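Local coordinates for dimethyl-sulfide monooxygenase (Hyphomicrobium sulfonivorans, PDB 6AK1), which catalyses the FMN-dependent, NADH- and oxygen-consuming oxidation of dimethyl sulfide to methanethiol and formaldehyde, the first step in its degradation, at residues T13-S16 against T22-H25; Q297-Y302 against A397-P402. All coordinates share one frame; numbering follows the deposited sequence.

Overall arrangement
Interactions 1 and 2 lie on the same side of the chain's centre, their own centres about 9 Å apart, and both are buried. Interaction 1 is local, a fold of the long loop between strand 6-12 and helix 36-48 back upon itself; interaction 2 joins helix 289-300 to the loop after strand 393-397, elements far apart in sequence. The chemistry differs accordingly: in the first a water-bridged serine and a valine meet a partly exposed tryptophan, whereas the second is an aromatic ring against two aliphatic side chains. Segment 22-25 connects them, since Thr22 OG1 probably hydrogen-bonds to Ala399 O and His25 NE2 to Glu298 OE2.

Interaction 1 (T13-S16 against T22-H25); sequences TCVS and TWRH
Ser16 OG is gripped by a water, which donates to it at 2.6 Å from its oxygen, and by a second hydrogen bond to the backbone oxygen of Asp76. The same water accepts a longer bond from Trp23 N, its oxygen 3.3 Å from that nitrogen, and so bridges a side chain of segment 13-16 to the backbone of the short 3-10 turn at 22-24. The water sits at the edge of the indole, in its plane. Next to this bridge the serine oxygen also comes within 3.3 Å of Trp23 CD1, an oblique approach to the pyrrole side of the ring system. Val15 adds the apolar half of the contact: CG1, the branch placed anti to the backbone N (chi1 178°), lies 3.6 Å from Trp23 CB and reaches on to CG at 3.8 Å, touching the root of the indole. The indole itself is carried between its own backbone N and carbonyl carbon (chi1 64°), its ring plane turned nearly perpendicular to the CA-CB-CG plane (chi2 -88°). Arg24 CG lies over the centre of one ring face, 3.6 Å above the plane. His25 N bonds back to Thr22 O at 3.1 Å, closing the turn from which the indole projects. The contact thus draws together two parts of the loop that follows the first barrel strand, 6-12, away from the residues that probably bind FMN. Asp76 receives polar groups from both segments, its backbone oxygen meeting Ser16 and its OD1 bonded to Trp23 NE1. The segments touch directly through Val15 on Trp23 and the serine oxygen beside CD1, while their polar connection runs through a water and Asp76.

Interaction 2 (Q297-Y302 against A397-P402); sequences QEYLSY and AYAVTP
Residues 297-302, on helix 289-300, face the loop segment 397-402 with Tyr299 and Ala399 nearest, their CA atoms 7.5 Å apart, and the gap is bridged by side chains. Tyr299 reaches across with CG beside its backbone N (chi1 -65°), which carries the phenol ring out from the helix toward the loop. The Val400 side chain crosses that of Tyr299 at about a right angle and lays both methyls along one face of the outer half of the ring. CG1 lies over this face in a CH-pi contact, 3.9 Å from the ring centroid and 15° off the normal, shifted toward the rim on the CE1 side. CG2 is set further along the phenol, 3.6 Å from Tyr299 CZ and 3.3 Å from Tyr299 OH, so the methyl packs against the hydroxyl end. Ala399 contributes its single methyl, which approaches obliquely near the CD2 corner, CB to Tyr299 CD2 4.0 Å. In the TIM barrel of this luciferase-like monooxygenase, the contact joins an outer helix that follows strand 276-284 to the loop leading from strand 393-397 into helix 403-418; the two strands pair in parallel, and Ile284 lies against both Tyr299 and Ala399. His25, from the loop after strand 6-12, meets the tyrosine ring edge-to-face. Ser301 OG donates to Glu298 O at 2.7 Å, its oxygen tilted 19° from the carbonyl plane, and Tyr302 N bonds to Tyr299 O at 2.9 Å. On the loop side, a cis peptide bond precedes Pro402, just before helix 403-418, and the hydroxyl of Tyr398 is hydrogen-bonded to Val15 O.

Interaction 1 (T13-S16 against T22-H25)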
ATOM      1  N   THR A  13      -9.290   0.352  -6.411  1.00 20.03           N
ATOM      2  CA  THR A  13     -10.000   0.417  -7.690  1.00 19.64           C
ATOM      3  C   THR A  13     -11.414  -0.157  -7.535  1.00 20.81           C
ATOM      4  O   THR A  13     -11.817  -1.109  -8.205  1.00 21.03           O
ATOM      5  CB  THR A  13      -9.222  -0.303  -8.789  1.00 22.43           C
ATOM      6  OG1 THR A  13      -7.812  -0.093  -8.621  1.00 20.80           O
ATOM      7  CG2 THR A  13      -9.649   0.224 -10.155  1.00 21.29           C
ATOM      8  N   CYS A  14     -12.166   0.453  -6.617  1.00 19.68           N
ATOM      9  CA  CYS A  14     -13.509   0.011  -6.259  1.00 20.03           C
ATOM     10  C   CYS A  14     -14.283   1.213  -5.721  1.00 20.28           C
ATOM     11  O   CYS A  14     -13.753   2.318  -5.640  1.00 18.09           O
ATOM     12  CB  CYS A  14     -13.462  -1.107  -5.219  1.00 20.55           C
ATOM     13  SG  CYS A  14     -12.900  -0.542  -3.601  1.00 22.68           S
ATOM     14  N   VAL A  15     -15.534   0.979  -5.306  1.00 21.42           N
ATOM     15  CA  VAL A  15     -16.408   2.076  -4.891  1.00 22.28           C
ATOM     16  C   VAL A  15     -16.276   2.348  -3.391  1.00 23.80           C
ATOM     17  O   VAL A  15     -15.795   3.412  -2.985  1.00 22.44           O
ATOM     18  CB  VAL A  15     -17.869   1.785  -5.276  1.00 24.22           C
ATOM     19  CG1 VAL A  15     -18.780   2.919  -4.801  1.00 19.46           C
ATOM     20  CG2 VAL A  15     -18.008   1.572  -6.798  1.00 19.15           C
ATOM     21  N   SER A  16     -16.720   1.413  -2.552  1.00 21.47           N
ATOM     22  CA  SER A  16     -16.621   1.564  -1.099  1.00 20.84           C
ATOM     23  C   SER A  16     -15.352   0.874  -0.605  1.00 22.96           C
ATOM     24  O   SER A  16     -15.223  -0.353  -0.697  1.00 20.29           O
ATOM     25  CB  SER A  16     -17.854   0.993  -0.412  1.00 21.14           C
ATOM     26  OG  SER A  16     -19.031   1.718  -0.758  1.00 24.24           O
ATOM     27  N   THR A  22     -21.222   6.125   1.906  1.00 23.95           N
ATOM     28  CA  THR A  22     -20.879   7.504   1.552  1.00 21.55           C
ATOM     29  C   THR A  22     -20.660   7.725   0.054  1.00 22.52           C
ATOM     30  O   THR A  22     -20.554   8.885  -0.371  1.00 18.63           O
ATOM     31  CB  THR A  22     -19.638   7.957   2.316  1.00 22.38           C
ATOM     32  OG1 THR A  22     -18.568   7.049   2.063  1.00 21.85           O
ATOM     33  CG2 THR A  22     -19.908   8.018   3.830  1.00 24.46           C
ATOM     34  N   TRP A  23     -20.595   6.663  -0.758  1.00 20.92           N
ATOM     35  CA  TRP A  23     -20.599   6.841  -2.205  1.00 20.76           C
ATOM     36  C   TRP A  23     -21.904   7.438  -2.700  1.00 21.86           C
ATOM     37  O   TRP A  23     -21.962   7.947  -3.824  1.00 23.16           O
ATOM     38  CB  TRP A  23     -20.361   5.511  -2.909  1.00 20.12           C
ATOM     39  CG  TRP A  23     -21.448   4.513  -2.682  1.00 21.36           C
ATOM     40  CD1 TRP A  23     -21.543   3.603  -1.650  1.00 20.44           C
ATOM     41  CD2 TRP A  23     -22.605   4.307  -3.503  1.00 20.63           C
ATOM     42  NE1 TRP A  23     -22.680   2.840  -1.798  1.00 17.57           N
ATOM     43  CE2 TRP A  23     -23.356   3.261  -2.915  1.00 20.11           C
ATOM     44  CE3 TRP A  23     -23.082   4.906  -4.674  1.00 20.97           C
ATOM     45  CZ2 TRP A  23     -24.552   2.798  -3.470  1.00 22.54           C
ATOM     46  CZ3 TRP A  23     -24.275   4.445  -5.223  1.00 22.52           C
ATOM     47  CH2 TRP A  23     -24.995   3.401  -4.617  1.00 22.44           C
ATOM     48  N   ARG A  24     -22.951   7.361  -1.891  1.00 23.75           N
ATOM     49  CA  ARG A  24     -24.235   7.939  -2.242  1.00 25.59           C
ATOM     50  C   ARG A  24     -24.234   9.454  -2.150  1.00 23.80           C
ATOM     51  O   ARG A  24     -25.130  10.088  -2.713  1.00 26.40           O
ATOM     52  CB  ARG A  24     -25.321   7.368  -1.326  1.00 23.43           C
ATOM     53  CG  ARG A  24     -25.415   5.861  -1.369  1.00 24.45           C
ATOM     54  CD  ARG A  24     -26.251   5.364  -0.220  1.00 25.05           C
ATOM     55  NE  ARG A  24     -27.635   5.788  -0.372  1.00 23.90           N
ATOM     56  CZ  ARG A  24     -28.434   6.089   0.640  1.00 28.05           C
ATOM     57  NH1 ARG A  24     -27.974   6.030   1.880  1.00 27.38           N
ATOM     58  NH2 ARG A  24     -29.690   6.449   0.406  1.00 31.45           N
ATOM     59  N   HIS A  25     -23.278  10.045  -1.439  1.00 22.89           N
ATOM     60  CA  HIS A  25     -23.277  11.491  -1.282  1.00 23.37           C
ATOM     61  C   HIS A  25     -23.193  12.163  -2.654  1.00 25.93           C
ATOM     62  O   HIS A  25     -22.514  11.655  -3.555  1.00 24.59           O
ATOM     63  CB  HIS A  25     -22.108  11.942  -0.408  1.00 19.78           C
ATOM     64  CG  HIS A  25     -22.199  13.373   0.022  1.00 22.37           C
ATOM     65  ND1 HIS A  25     -21.707  14.410  -0.740  1.00 25.48           N
ATOM     66  CD2 HIS A  25     -22.751  13.943   1.119  1.00 22.66           C
ATOM     67  CE1 HIS A  25     -21.928  15.556  -0.119  1.00 25.28           C
ATOM     68  NE2 HIS A  25     -22.564  15.299   1.009  1.00 26.03           N
TER
HETATM   69  O   HOH W   1     -18.940   4.088   0.348  1.00 23.71           O

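Interaction 2 (Q297-Y302 against A397-P402)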
ATOM      1  N   GLN A 297     -21.424  14.776   9.946  1.00 25.39           N
ATOM      2  CA  GLN A 297     -22.774  14.272  10.163  1.00 24.21           C
ATOM      3  C   GLN A 297     -23.518  14.131   8.844  1.00 25.39           C
ATOM      4  O   GLN A 297     -24.322  13.207   8.674  1.00 24.88           O
ATOM      5  CB  GLN A 297     -23.533  15.197  11.122  1.00 26.85           C
ATOM      6  CG  GLN A 297     -22.861  15.331  12.509  1.00 31.09           C
ATOM      7  CD  GLN A 297     -22.930  14.050  13.324  1.00 28.91           C
ATOM      8  OE1 GLN A 297     -23.714  13.146  13.018  1.00 29.37           O
ATOM      9  NE2 GLN A 297     -22.089  13.953  14.348  1.00 30.72           N
ATOM     10  N   GLU A 298     -23.256  15.037   7.902  1.00 24.65           N
ATOM     11  CA  GLU A 298     -23.867  14.947   6.580  1.00 23.91           C
ATOM     12  C   GLU A 298     -23.445  13.662   5.873  1.00 23.17           C
ATOM     13  O   GLU A 298     -24.276  12.943   5.316  1.00 25.71           O
ATOM     14  CB  GLU A 298     -23.486  16.189   5.761  1.00 26.47           C
ATOM     15  CG  GLU A 298     -24.336  16.425   4.524  1.00 31.63           C
ATOM     16  CD  GLU A 298     -23.859  17.630   3.715  1.00 35.57           C
ATOM     17  OE1 GLU A 298     -24.392  18.747   3.938  1.00 31.71           O
ATOM     18  OE2 GLU A 298     -22.945  17.457   2.864  1.00 31.69           O
ATOM     19  N   TYR A 299     -22.155  13.340   5.917  1.00 23.96           N
ATOM     20  CA  TYR A 299     -21.697  12.061   5.388  1.00 21.51           C
ATOM     21  C   TYR A 299     -22.376  10.899   6.098  1.00 25.88           C
ATOM     22  O   TYR A 299     -22.891   9.975   5.450  1.00 24.22           O
ATOM     23  CB  TYR A 299     -20.175  11.963   5.505  1.00 21.78           C
ATOM     24  CG  TYR A 299     -19.450  12.978   4.641  1.00 23.95           C
ATOM     25  CD1 TYR A 299     -20.125  13.695   3.659  1.00 22.60           C
ATOM     26  CD2 TYR A 299     -18.094  13.215   4.798  1.00 24.22           C
ATOM     27  CE1 TYR A 299     -19.466  14.629   2.870  1.00 25.10           C
ATOM     28  CE2 TYR A 299     -17.430  14.139   4.011  1.00 21.64           C
ATOM     29  CZ  TYR A 299     -18.113  14.842   3.053  1.00 24.78           C
ATOM     30  OH  TYR A 299     -17.442  15.777   2.283  1.00 27.25           O
ATOM     31  N   LEU A 300     -22.412  10.938   7.438  1.00 25.47           N
ATOM     32  CA  LEU A 300     -23.006   9.834   8.183  1.00 23.82           C
ATOM     33  C   LEU A 300     -24.474   9.621   7.832  1.00 27.67           C
ATOM     34  O   LEU A 300     -24.973   8.497   7.939  1.00 29.88           O
ATOM     35  CB  LEU A 300     -22.872  10.063   9.680  1.00 28.93           C
ATOM     36  CG  LEU A 300     -21.531   9.755  10.328  1.00 31.94           C
ATOM     37  CD1 LEU A 300     -21.678   9.788  11.858  1.00 34.13           C
ATOM     38  CD2 LEU A 300     -21.005   8.414   9.856  1.00 26.84           C
ATOM     39  N   SER A 301     -25.187  10.663   7.405  1.00 25.22           N
ATOM     40  CA  SER A 301     -26.585  10.444   7.052  1.00 23.21           C
ATOM     41  C   SER A 301     -26.735   9.539   5.836  1.00 28.24           C
ATOM     42  O   SER A 301     -27.819   8.982   5.637  1.00 27.91           O
ATOM     43  CB  SER A 301     -27.309  11.776   6.816  1.00 25.45           C
ATOM     44  OG  SER A 301     -26.881  12.412   5.624  1.00 30.09           O
ATOM     45  N   TYR A 302     -25.668   9.351   5.040  1.00 27.19           N
ATOM     46  CA  TYR A 302     -25.668   8.401   3.929  1.00 24.36           C
ATOM     47  C   TYR A 302     -25.131   7.029   4.310  1.00 28.32           C
ATOM     48  O   TYR A 302     -25.011   6.163   3.430  1.00 28.41           O
ATOM     49  CB  TYR A 302     -24.854   8.949   2.750  1.00 25.66           C
ATOM     50  CG  TYR A 302     -25.540  10.113   2.075  1.00 24.02           C
ATOM     51  CD1 TYR A 302     -26.452   9.895   1.055  1.00 24.16           C
ATOM     52  CD2 TYR A 302     -25.303  11.418   2.488  1.00 21.48           C
ATOM     53  CE1 TYR A 302     -27.113  10.944   0.458  1.00 25.23           C
ATOM     54  CE2 TYR A 302     -25.951  12.481   1.892  1.00 23.44           C
ATOM     55  CZ  TYR A 302     -26.857  12.235   0.876  1.00 25.30           C
ATOM     56  OH  TYR A 302     -27.508  13.276   0.258  1.00 29.74           O
ATOM     57  N   ALA A 397      -7.324   7.973   3.932  1.00 21.86           N
ATOM     58  CA  ALA A 397      -8.484   7.325   3.345  1.00 22.12           C
ATOM     59  C   ALA A 397      -9.596   8.343   3.118  1.00 24.98           C
ATOM     60  O   ALA A 397      -9.619   9.423   3.713  1.00 20.63           O
ATOM     61  CB  ALA A 397      -8.986   6.200   4.252  1.00 24.45           C
ATOM     62  N   TYR A 398     -10.540   7.988   2.253  1.00 23.36           N
ATOM     63  CA  TYR A 398     -11.604   8.916   1.922  1.00 24.61           C
ATOM     64  C   TYR A 398     -12.939   8.465   2.506  1.00 26.46           C
ATOM     65  O   TYR A 398     -13.205   7.266   2.660  1.00 25.53           O
ATOM     66  CB  TYR A 398     -11.712   9.111   0.397  1.00 22.34           C
ATOM     67  CG  TYR A 398     -12.091   7.902  -0.448  1.00 22.27           C
ATOM     68  CD1 TYR A 398     -13.418   7.535  -0.603  1.00 19.99           C
ATOM     69  CD2 TYR A 398     -11.129   7.182  -1.153  1.00 22.67           C
ATOM     70  CE1 TYR A 398     -13.783   6.453  -1.383  1.00 21.28           C
ATOM     71  CE2 TYR A 398     -11.481   6.090  -1.958  1.00 19.61           C
ATOM     72  CZ  TYR A 398     -12.803   5.738  -2.070  1.00 23.70           C
ATOM     73  OH  TYR A 398     -13.166   4.660  -2.852  1.00 27.31           O
ATOM     74  N   ALA A 399     -13.764   9.451   2.857  1.00 23.50           N
ATOM     75  CA  ALA A 399     -15.191   9.216   3.031  1.00 26.57           C
ATOM     76  C   ALA A 399     -15.931   9.512   1.736  1.00 24.36           C
ATOM     77  O   ALA A 399     -16.764   8.717   1.288  1.00 24.03           O
ATOM     78  CB  ALA A 399     -15.748  10.082   4.163  1.00 27.51           C
ATOM     79  N   VAL A 400     -15.626  10.656   1.130  1.00 23.34           N
ATOM     80  CA  VAL A 400     -16.060  10.977  -0.222  1.00 24.07           C
ATOM     81  C   VAL A 400     -14.818  11.314  -1.030  1.00 23.02           C
ATOM     82  O   VAL A 400     -13.836  11.842  -0.503  1.00 25.83           O
ATOM     83  CB  VAL A 400     -17.080  12.140  -0.272  1.00 25.28           C
ATOM     84  CG1 VAL A 400     -18.301  11.818   0.573  1.00 25.04           C
ATOM     85  CG2 VAL A 400     -16.443  13.431   0.180  1.00 28.99           C
ATOM     86  N   THR A 401     -14.855  10.983  -2.310  1.00 22.59           N
ATOM     87  CA  THR A 401     -13.719  11.213  -3.182  1.00 22.68           C
ATOM     88  C   THR A 401     -14.252  11.913  -4.421  1.00 20.96           C
ATOM     89  O   THR A 401     -15.340  11.579  -4.885  1.00 21.38           O
ATOM     90  CB  THR A 401     -12.994   9.872  -3.522  1.00 20.15           C
ATOM     91  OG1 THR A 401     -11.901  10.116  -4.420  1.00 21.40           O
ATOM     92  CG2 THR A 401     -13.950   8.888  -4.140  1.00 18.95           C
ATOM     93  N   PRO A 402     -13.504  12.899  -4.955  1.00 25.78           N
ATOM     94  CA  PRO A 402     -12.162  13.318  -4.538  1.00 24.24           C
ATOM     95  C   PRO A 402     -12.126  14.358  -3.445  1.00 24.01           C
ATOM     96  O   PRO A 402     -11.018  14.838  -3.166  1.00 23.45           O
ATOM     97  CB  PRO A 402     -11.599  13.945  -5.805  1.00 20.99           C
ATOM     98  CG  PRO A 402     -12.804  14.676  -6.341  1.00 21.50           C
ATOM     99  CD  PRO A 402     -13.931  13.648  -6.157  1.00 22.08           C
TER